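Local coordinates for transcriptional activator TenA-1 (Sulfolobus solfataricus P2, PDB 2QZC), which probably acts as a TenA-like thiaminase in thiamin metabolism, built on a heme oxygenase-like fold, at residues His25-Lys30 with Arg42-Gln47; Gly49-Asp54 with Ile200-Ala205. All blocks are in the same frame, centred on the assembly; numbering follows the deposited sequence.

How the contacts relate
Contacts 1 and 2 are successive steps along helix 38-63, which gives Arg42-Gln47 to the first and Gly49-Asp54 to the second; their centres lie about 9 Å apart. Residues 200-205 tie them together. Asp204 OD1 is 2.8 Å from His25 NE2, a probable hydrogen bond, while the Trp203 ring packs against both partners of contact 1: its CE3 is 3.3 Å from Phe27 CD1 and its CZ3 is 3.4 Å from Tyr44 CE1. The side chains of Tyr44 and Tyr51 each lie close to bound imidazole, about 4 Å and 3 Å away; imidazole is probably a crystallisation component, but its presence is consistent with both tyrosines lining a pocket within the helical bundle.

Contact 1: residues His25-Lys30 with Arg42-Gln47; sequences HEFILK and RYYLIQ
Phe27 against Tyr44 is a buried, wholly apolar helix-to-helix contact inside the heme oxygenase-like bundle, where the start of the short helix 26-32 lies beside the long helix 38-63. The backbones stay well apart, with Phe27 CA and Tyr44 CA, the nearest such pair, 10.0 Å from each other, so the rings bridge the gap. Both CA-CB bonds point toward the opposite segment, and Phe27 carries its CG anti to the backbone N (chi1 -174°), which directs the ring toward helix 38-63.

The leading atom is Phe27 CZ. It arrives at the root of the tyrosine, 3.6 Å from Tyr44 CB and likewise 3.6 Å from Tyr44 CG, with Tyr44 CD2 at 3.9 Å. Beside it, Phe27 CE2 touches Tyr44 CB at 4.0 Å, and Phe27 CE1 sits over one face of the tyrosine ring, displaced toward its rim. The centroids of the Phe27 and Tyr44 rings are 5.1 Å apart and the planes are inclined at 57°, an oblique pairing. With Trp203 of helix 186-208 stacked on it too, Phe27 joins three helices. The polar end of Tyr44 is engaged elsewhere: its OH hydrogen-bonds the hydroxyl of Tyr141 on helix 127-148.

Phe27 is also fixed through its backbone. His25 is the N-cap of helix 26-32, and its ND1 accepts the capping bond from the Phe27 amide; the bond of NE2 to Asp204 helps to hold the imidazole's rotation for this task. The capping bond runs from Phe27 N to His25 ND1 at 3.0 Å, nearly straight at 171° and close to the ring plane.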
ATOM      1  N   HIS A  25       1.521  18.327 -25.262  1.00 17.03           N
ATOM      2  CA  HIS A  25       1.602  19.684 -24.719  1.00 16.55           C
ATOM      3  C   HIS A  25       2.935  20.363 -25.097  1.00 16.43           C
ATOM      4  O   HIS A  25       3.952  19.689 -25.227  1.00 16.29           O
ATOM      5  CB  HIS A  25       1.523  19.613 -23.173  1.00 17.19           C
ATOM      6  CG  HIS A  25       1.215  20.916 -22.516  1.00 16.21           C
ATOM      7  ND1 HIS A  25       2.157  21.901 -22.280  1.00 16.54           N
ATOM      8  CD2 HIS A  25       0.048  21.367 -22.001  1.00 17.03           C
ATOM      9  CE1 HIS A  25       1.556  22.921 -21.687  1.00 17.88           C
ATOM     10  NE2 HIS A  25       0.271  22.622 -21.512  1.00 19.03           N
ATOM     11  N   GLU A  26       2.890  21.686 -25.246  1.00 16.47           N
ATOM     12  CA  GLU A  26       4.080  22.523 -25.484  0.50 15.73           C
ATOM     13  C   GLU A  26       5.257  22.105 -24.594  1.00 17.93           C
ATOM     14  O   GLU A  26       6.395  22.000 -25.050  1.00 16.96           O
ATOM     15  CB  GLU A  26       3.739  23.985 -25.231  0.50 16.59           C
ATOM     16  CG  GLU A  26       4.905  24.970 -25.365  0.50 16.58           C
ATOM     17  CD  GLU A  26       4.506  26.417 -25.143  0.50 18.44           C
ATOM     18  OE1 GLU A  26       3.311  26.720 -24.929  0.50 20.00           O
ATOM     19  OE2 GLU A  26       5.434  27.258 -25.172  0.50 29.25           O
ATOM     20  N   PHE A  27       4.997  21.888 -23.308  1.00 16.28           N
ATOM     21  CA  PHE A  27       6.035  21.492 -22.351  1.00 13.86           C
ATOM     22  C   PHE A  27       6.760  20.240 -22.855  1.00 16.70           C
ATOM     23  O   PHE A  27       7.987  20.162 -22.803  1.00 17.32           O
ATOM     24  CB  PHE A  27       5.399  21.222 -20.974  1.00 16.03           C
ATOM     25  CG  PHE A  27       6.381  20.954 -19.861  1.00 14.56           C
ATOM     26  CD1 PHE A  27       6.974  19.689 -19.689  1.00 16.99           C
ATOM     27  CD2 PHE A  27       6.657  21.923 -18.913  1.00 15.50           C
ATOM     28  CE1 PHE A  27       7.835  19.423 -18.611  1.00 16.80           C
ATOM     29  CE2 PHE A  27       7.518  21.670 -17.844  1.00 18.16           C
ATOM     30  CZ  PHE A  27       8.117  20.410 -17.703  1.00 17.33           C
ATOM     31  N   ILE A  28       5.993  19.245 -23.288  1.00 16.29           N
ATOM     32  CA  ILE A  28       6.529  17.985 -23.808  1.00 16.93           C
ATOM     33  C   ILE A  28       7.269  18.171 -25.137  1.00 17.33           C
ATOM     34  O   ILE A  28       8.341  17.575 -25.334  1.00 16.64           O
ATOM     35  CB  ILE A  28       5.398  16.950 -23.967  1.00 16.94           C
ATOM     36  CG1 ILE A  28       4.922  16.561 -22.554  1.00 17.65           C
ATOM     37  CG2 ILE A  28       5.823  15.726 -24.824  1.00 20.63           C
ATOM     38  CD1 ILE A  28       3.526  15.907 -22.589  1.00 20.45           C
ATOM     39  N   LEU A  29       6.710  18.982 -26.034  1.00 16.89           N
ATOM     40  CA  LEU A  29       7.377  19.275 -27.314  1.00 17.25           C
ATOM     41  C   LEU A  29       8.725  19.927 -27.076  1.00 18.55           C
ATOM     42  O   LEU A  29       9.693  19.612 -27.790  1.00 20.35           O
ATOM     43  CB  LEU A  29       6.502  20.171 -28.191  1.00 18.40           C
ATOM     44  CG  LEU A  29       5.108  19.655 -28.571  1.00 21.88           C
ATOM     45  CD1 LEU A  29       4.325  20.649 -29.505  1.00 19.37           C
ATOM     46  CD2 LEU A  29       5.182  18.242 -29.161  1.00 21.98           C
ATOM     47  N   LYS A  30       8.822  20.795 -26.063  1.00 16.97           N
ATOM     48  CA  LYS A  30      10.081  21.467 -25.722  1.00 17.38           C
ATOM     49  C   LYS A  30      11.055  20.519 -25.032  1.00 19.03           C
ATOM     50  O   LYS A  30      12.269  20.713 -25.131  1.00 18.55           O
ATOM     51  CB  LYS A  30       9.871  22.745 -24.939  1.00 16.90           C
ATOM     52  CG  LYS A  30       9.087  23.792 -25.725  1.00 19.38           C
ATOM     53  CD  LYS A  30       8.991  25.123 -25.017  1.00 25.35           C
ATOM     54  CE  LYS A  30      10.301  25.916 -25.144  1.00 34.52           C
ATOM     55  NZ  LYS A  30      10.716  26.235 -26.575  1.00 37.37           N
ATOM     56  N   ARG A  42      13.140  22.348 -13.533  1.00 17.21           N
ATOM     57  CA  ARG A  42      13.396  22.255 -12.104  1.00 18.18           C
ATOM     58  C   ARG A  42      12.122  22.579 -11.318  1.00 17.67           C
ATOM     59  O   ARG A  42      11.763  21.846 -10.393  1.00 16.84           O
ATOM     60  CB  ARG A  42      14.529  23.189 -11.694  1.00 18.77           C
ATOM     61  CG  ARG A  42      14.897  23.063 -10.277  1.00 18.99           C
ATOM     62  CD  ARG A  42      16.085  23.954  -9.870  1.00 23.16           C
ATOM     63  NE  ARG A  42      16.364  23.778  -8.444  1.00 24.72           N
ATOM     64  CZ  ARG A  42      15.829  24.496  -7.455  1.00 21.67           C
ATOM     65  NH1 ARG A  42      14.981  25.488  -7.681  1.00 24.67           N
ATOM     66  NH2 ARG A  42      16.165  24.210  -6.201  1.00 27.24           N
ATOM     67  N   TYR A  43      11.437  23.647 -11.711  1.00 16.27           N
ATOM     68  CA  TYR A  43      10.173  24.059 -11.077  1.00 16.28           C
ATOM     69  C   TYR A  43       9.194  22.869 -11.155  1.00 16.14           C
ATOM     70  O   TYR A  43       8.527  22.492 -10.141  1.00 15.05           O
ATOM     71  CB  TYR A  43       9.573  25.246 -11.815  1.00 17.26           C
ATOM     72  CG  TYR A  43       8.207  25.657 -11.336  1.00 15.84           C
ATOM     73  CD1 TYR A  43       7.066  24.978 -11.748  1.00 14.94           C
ATOM     74  CD2 TYR A  43       8.045  26.711 -10.433  1.00 15.31           C
ATOM     75  CE1 TYR A  43       5.820  25.354 -11.307  1.00 15.64           C
ATOM     76  CE2 TYR A  43       6.777  27.106  -9.983  1.00 15.68           C
ATOM     77  CZ  TYR A  43       5.661  26.398 -10.425  1.00 15.69           C
ATOM     78  OH  TYR A  43       4.404  26.756 -10.000  1.00 16.15           O
ATOM     79  N   TYR A  44       9.084  22.286 -12.355  1.00 14.92           N
ATOM     80  CA  TYR A  44       8.200  21.125 -12.601  1.00 14.98           C
ATOM     81  C   TYR A  44       8.549  19.960 -11.671  1.00 14.34           C
ATOM     82  O   TYR A  44       7.676  19.317 -11.045  1.00 15.40           O
ATOM     83  CB  TYR A  44       8.260  20.674 -14.090  1.00 16.01           C
ATOM     84  CG  TYR A  44       7.771  19.258 -14.296  1.00 15.42           C
ATOM     85  CD1 TYR A  44       6.404  18.964 -14.276  1.00 16.98           C
ATOM     86  CD2 TYR A  44       8.672  18.221 -14.473  1.00 15.79           C
ATOM     87  CE1 TYR A  44       5.978  17.643 -14.400  1.00 15.69           C
ATOM     88  CE2 TYR A  44       8.252  16.913 -14.629  1.00 16.53           C
ATOM     89  CZ  TYR A  44       6.904  16.633 -14.580  1.00 18.30           C
ATOM     90  OH  TYR A  44       6.500  15.312 -14.692  1.00 19.71           O
ATOM     91  N   LEU A  45       9.839  19.608 -11.614  1.00 14.99           N
ATOM     92  CA  LEU A  45      10.274  18.463 -10.809  1.00 15.95           C
ATOM     93  C   LEU A  45       9.949  18.626  -9.340  1.00 15.40           C
ATOM     94  O   LEU A  45       9.612  17.621  -8.652  1.00 16.02           O
ATOM     95  CB  LEU A  45      11.773  18.187 -10.930  1.00 17.98           C
ATOM     96  CG  LEU A  45      12.188  17.392 -12.145  1.00 21.87           C
ATOM     97  CD1 LEU A  45      13.719  17.199 -12.021  1.00 25.43           C
ATOM     98  CD2 LEU A  45      11.452  16.017 -12.321  1.00 20.57           C
ATOM     99  N   ILE A  46      10.045  19.848  -8.836  1.00 15.31           N
ATOM    100  CA  ILE A  46       9.711  20.112  -7.446  1.00 15.32           C
ATOM    101  C   ILE A  46       8.206  19.902  -7.232  1.00 15.65           C
ATOM    102  O   ILE A  46       7.787  19.165  -6.319  1.00 16.45           O
ATOM    103  CB  ILE A  46      10.146  21.501  -7.015  1.00 16.92           C
ATOM    104  CG1 ILE A  46      11.687  21.619  -7.031  1.00 17.06           C
ATOM    105  CG2 ILE A  46       9.610  21.842  -5.620  1.00 16.89           C
ATOM    106  CD1 ILE A  46      12.158  23.114  -6.951  1.00 17.00           C
ATOM    107  N   GLN A  47       7.382  20.449  -8.131  1.00 14.05           N
ATOM    108  CA  GLN A  47       5.931  20.209  -8.020  1.00 13.42           C
ATOM    109  C   GLN A  47       5.600  18.731  -8.162  1.00 14.46           C
ATOM    110  O   GLN A  47       4.730  18.207  -7.444  1.00 14.67           O
ATOM    111  CB  GLN A  47       5.146  21.018  -9.074  1.00 14.23           C
ATOM    112  CG  GLN A  47       5.167  22.504  -8.816  1.00 15.64           C
ATOM    113  CD  GLN A  47       4.621  22.914  -7.474  1.00 14.28           C
ATOM    114  OE1 GLN A  47       3.454  22.630  -7.160  1.00 14.37           O
ATOM    115  NE2 GLN A  47       5.478  23.538  -6.631  1.00 15.09           N
TER

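Contact 2: residues Gly49-Asp54 with Ile200-Ala205; sequences GKYVED and IGFWDA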
ATOM      1  N   GLY A  49       7.489  16.252  -7.326  1.00 16.01           N
ATOM      2  CA  GLY A  49       7.927  15.611  -6.063  1.00 15.53           C
ATOM      3  C   GLY A  49       6.854  15.676  -4.986  1.00 16.82           C
ATOM      4  O   GLY A  49       6.667  14.730  -4.194  1.00 18.19           O
ATOM      5  N   LYS A  50       6.131  16.789  -4.949  1.00 14.69           N
ATOM      6  CA  LYS A  50       5.013  16.961  -4.005  1.00 14.68           C
ATOM      7  C   LYS A  50       3.839  16.100  -4.451  1.00 15.84           C
ATOM      8  O   LYS A  50       3.223  15.391  -3.646  1.00 16.19           O
ATOM      9  CB  LYS A  50       4.590  18.418  -3.921  1.00 15.35           C
ATOM     10  CG  LYS A  50       5.708  19.377  -3.460  1.00 16.05           C
ATOM     11  CD  LYS A  50       5.187  20.759  -3.139  1.00 15.92           C
ATOM     12  CE  LYS A  50       4.462  20.860  -1.817  1.00 16.06           C
ATOM     13  NZ  LYS A  50       5.383  20.636  -0.654  1.00 17.36           N
ATOM     14  N   TYR A  51       3.492  16.189  -5.729  1.00 14.13           N
ATOM     15  CA  TYR A  51       2.395  15.437  -6.280  1.00 14.21           C
ATOM     16  C   TYR A  51       2.506  13.927  -6.049  1.00 14.18           C
ATOM     17  O   TYR A  51       1.542  13.250  -5.633  1.00 14.69           O
ATOM     18  CB  TYR A  51       2.271  15.713  -7.813  1.00 13.98           C
ATOM     19  CG  TYR A  51       1.292  14.853  -8.526  1.00 14.13           C
ATOM     20  CD1 TYR A  51      -0.043  15.232  -8.636  1.00 15.61           C
ATOM     21  CD2 TYR A  51       1.675  13.617  -9.110  1.00 14.62           C
ATOM     22  CE1 TYR A  51      -0.975  14.409  -9.293  1.00 15.13           C
ATOM     23  CE2 TYR A  51       0.766  12.831  -9.760  1.00 15.04           C
ATOM     24  CZ  TYR A  51      -0.579  13.228  -9.860  1.00 15.25           C
ATOM     25  OH  TYR A  51      -1.566  12.484 -10.526  1.00 18.52           O
ATOM     26  N   VAL A  52       3.673  13.371  -6.368  1.00 14.18           N
ATOM     27  CA  VAL A  52       3.870  11.901  -6.301  0.50 15.70           C
ATOM     28  C   VAL A  52       3.656  11.362  -4.907  1.00 15.47           C
ATOM     29  O   VAL A  52       3.072  10.275  -4.738  1.00 16.29           O
ATOM     30  CB  VAL A  52       5.236  11.468  -6.845  0.50 16.10           C
ATOM     31  CG1 VAL A  52       5.565   9.998  -6.498  0.50 18.93           C
ATOM     32  CG2 VAL A  52       5.237  11.669  -8.346  0.50 19.06           C
ATOM     33  N   GLU A  53       4.080  12.099  -3.882  1.00 14.78           N
ATOM     34  CA  GLU A  53       3.855  11.615  -2.519  1.00 14.61           C
ATOM     35  C   GLU A  53       2.343  11.582  -2.210  1.00 14.18           C
ATOM     36  O   GLU A  53       1.817  10.633  -1.614  1.00 14.72           O
ATOM     37  CB  GLU A  53       4.607  12.463  -1.488  1.00 16.38           C
ATOM     38  CG  GLU A  53       4.432  11.873  -0.076  1.00 17.40           C
ATOM     39  CD  GLU A  53       5.113  12.651   1.023  1.00 22.88           C
ATOM     40  OE1 GLU A  53       6.080  13.357   0.729  1.00 25.63           O
ATOM     41  OE2 GLU A  53       4.687  12.543   2.192  1.00 22.26           O
ATOM     42  N   ASP A  54       1.617  12.644  -2.568  1.00 13.93           N
ATOM     43  CA  ASP A  54       0.159  12.630  -2.363  1.00 13.18           C
ATOM     44  C   ASP A  54      -0.533  11.553  -3.192  1.00 12.53           C
ATOM     45  O   ASP A  54      -1.479  10.914  -2.735  1.00 13.29           O
ATOM     46  CB  ASP A  54      -0.427  14.011  -2.721  1.00 14.13           C
ATOM     47  CG  ASP A  54      -0.116  15.078  -1.699  1.00 14.84           C
ATOM     48  OD1 ASP A  54      -0.273  14.817  -0.481  1.00 15.42           O
ATOM     49  OD2 ASP A  54       0.217  16.199  -2.127  1.00 16.30           O
ATOM     50  N   ILE A 200      -3.055  18.919 -18.176  1.00 14.71           N
ATOM     51  CA  ILE A 200      -2.810  20.058 -19.068  1.00 15.33           C
ATOM     52  C   ILE A 200      -2.440  21.299 -18.231  1.00 15.49           C
ATOM     53  O   ILE A 200      -1.437  21.996 -18.515  1.00 14.96           O
ATOM     54  CB  ILE A 200      -4.034  20.334 -19.944  1.00 13.49           C
ATOM     55  CG1 ILE A 200      -4.292  19.163 -20.893  1.00 14.68           C
ATOM     56  CG2 ILE A 200      -3.831  21.631 -20.759  1.00 15.35           C
ATOM     57  CD1 ILE A 200      -5.718  19.143 -21.515  1.00 16.42           C
ATOM     58  N   GLY A 201      -3.229  21.563 -17.200  1.00 14.59           N
ATOM     59  CA  GLY A 201      -2.970  22.671 -16.306  1.00 13.80           C
ATOM     60  C   GLY A 201      -1.650  22.570 -15.584  1.00 13.96           C
ATOM     61  O   GLY A 201      -0.991  23.575 -15.314  1.00 16.39           O
ATOM     62  N   PHE A 202      -1.246  21.350 -15.248  1.00 13.46           N
ATOM     63  CA  PHE A 202       0.034  21.117 -14.529  1.00 14.42           C
ATOM     64  C   PHE A 202       1.231  21.546 -15.389  1.00 14.65           C
ATOM     65  O   PHE A 202       2.138  22.237 -14.908  1.00 16.50           O
ATOM     66  CB  PHE A 202       0.142  19.620 -14.139  1.00 14.99           C
ATOM     67  CG  PHE A 202       1.095  19.335 -13.014  1.00 15.43           C
ATOM     68  CD1 PHE A 202       2.455  19.217 -13.223  1.00 15.33           C
ATOM     69  CD2 PHE A 202       0.609  19.166 -11.722  1.00 17.18           C
ATOM     70  CE1 PHE A 202       3.350  19.000 -12.105  1.00 16.81           C
ATOM     71  CE2 PHE A 202       1.466  18.890 -10.663  1.00 20.35           C
ATOM     72  CZ  PHE A 202       2.826  18.834 -10.861  1.00 17.16           C
ATOM     73  N   TRP A 203       1.185  21.185 -16.665  1.00 14.51           N
ATOM     74  CA  TRP A 203       2.255  21.609 -17.584  1.00 14.91           C
ATOM     75  C   TRP A 203       2.184  23.116 -17.801  1.00 16.82           C
ATOM     76  O   TRP A 203       3.227  23.771 -17.873  1.00 16.99           O
ATOM     77  CB  TRP A 203       2.120  20.942 -18.940  1.00 16.90           C
ATOM     78  CG  TRP A 203       2.164  19.486 -19.134  1.00 22.53           C
ATOM     79  CD1 TRP A 203       1.267  18.759 -19.874  1.00 21.95           C
ATOM     80  CD2 TRP A 203       3.167  18.562 -18.709  1.00 14.58           C
ATOM     81  NE1 TRP A 203       1.664  17.462 -19.944  1.00 20.52           N
ATOM     82  CE2 TRP A 203       2.795  17.294 -19.208  1.00 20.00           C
ATOM     83  CE3 TRP A 203       4.339  18.680 -17.921  1.00 22.42           C
ATOM     84  CZ2 TRP A 203       3.544  16.109 -18.956  1.00 21.04           C
ATOM     85  CZ3 TRP A 203       5.072  17.549 -17.681  1.00 20.76           C
ATOM     86  CH2 TRP A 203       4.662  16.251 -18.224  1.00 20.53           C
ATOM     87  N   ASP A 204       0.982  23.674 -17.978  1.00 15.44           N
ATOM     88  CA  ASP A 204       0.732  25.142 -18.126  0.50 15.50           C
ATOM     89  C   ASP A 204       1.393  25.907 -16.952  1.00 16.34           C
ATOM     90  O   ASP A 204       2.090  26.922 -17.109  1.00 16.43           O
ATOM     91  CB  ASP A 204      -0.795  25.538 -18.061  0.50 15.32           C
ATOM     92  CG  ASP A 204      -1.702  25.059 -19.258  0.50 16.68           C
ATOM     93  OD1 ASP A 204      -1.166  24.735 -20.321  0.50 15.71           O
ATOM     94  OD2 ASP A 204      -2.993  25.009 -19.088  0.50 17.74           O
ATOM     95  N   ALA A 205       1.109  25.436 -15.747  1.00 14.49           N
ATOM     96  CA  ALA A 205       1.561  26.085 -14.520  1.00 14.24           C
ATOM     97  C   ALA A 205       3.079  26.053 -14.376  1.00 15.60           C
ATOM     98  O   ALA A 205       3.674  26.993 -13.809  1.00 16.49           O
ATOM     99  CB  ALA A 205       0.882  25.446 -13.302  1.00 15.44           C
TER
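Phe202 reaches from helix 186-208 to Tyr51 on helix 38-63, joining two long helices of the bundle far apart in sequence. Their CA atoms, Phe202 CA and Tyr51 CA, are 10.3 Å apart; the phenylalanine ring covers roughly half of this distance, and Tyr51 CB comes from the other side. From CB, with CG anti to the backbone N (chi1 -159°), Phe202 extends toward the facing helix; CB and CG carry the ring without meeting residues 49-54. On one flank, Phe202 CD1 and, more closely, CE1 pack against the ring of Tyr44. At the far end, Phe202 CZ meets CB of Gln47, so the aliphatic root of the glutamine is what it packs against. On the other flank Phe202 CD2 stays farther from Tyr51 than the next atom, Phe202 CE2, which makes the nearest approach to residues 49-54, 4.3 Å from Tyr51 CB, with Tyr51 CD1 at 4.4 Å. The Phe202 and Tyr51 planes are inclined at 70° and their ring centroids are 6.0 Å apart, an oblique meeting at a loose van der Waals distance. Asn112 of helix 110-125 touches both side chains. No hydrogen bond crosses between the segments: the pairing is carbon on carbon, a modest dispersion contact, and it leaves the Tyr51 hydroxyl, at the far end of its ring, uninvolved with Phe202.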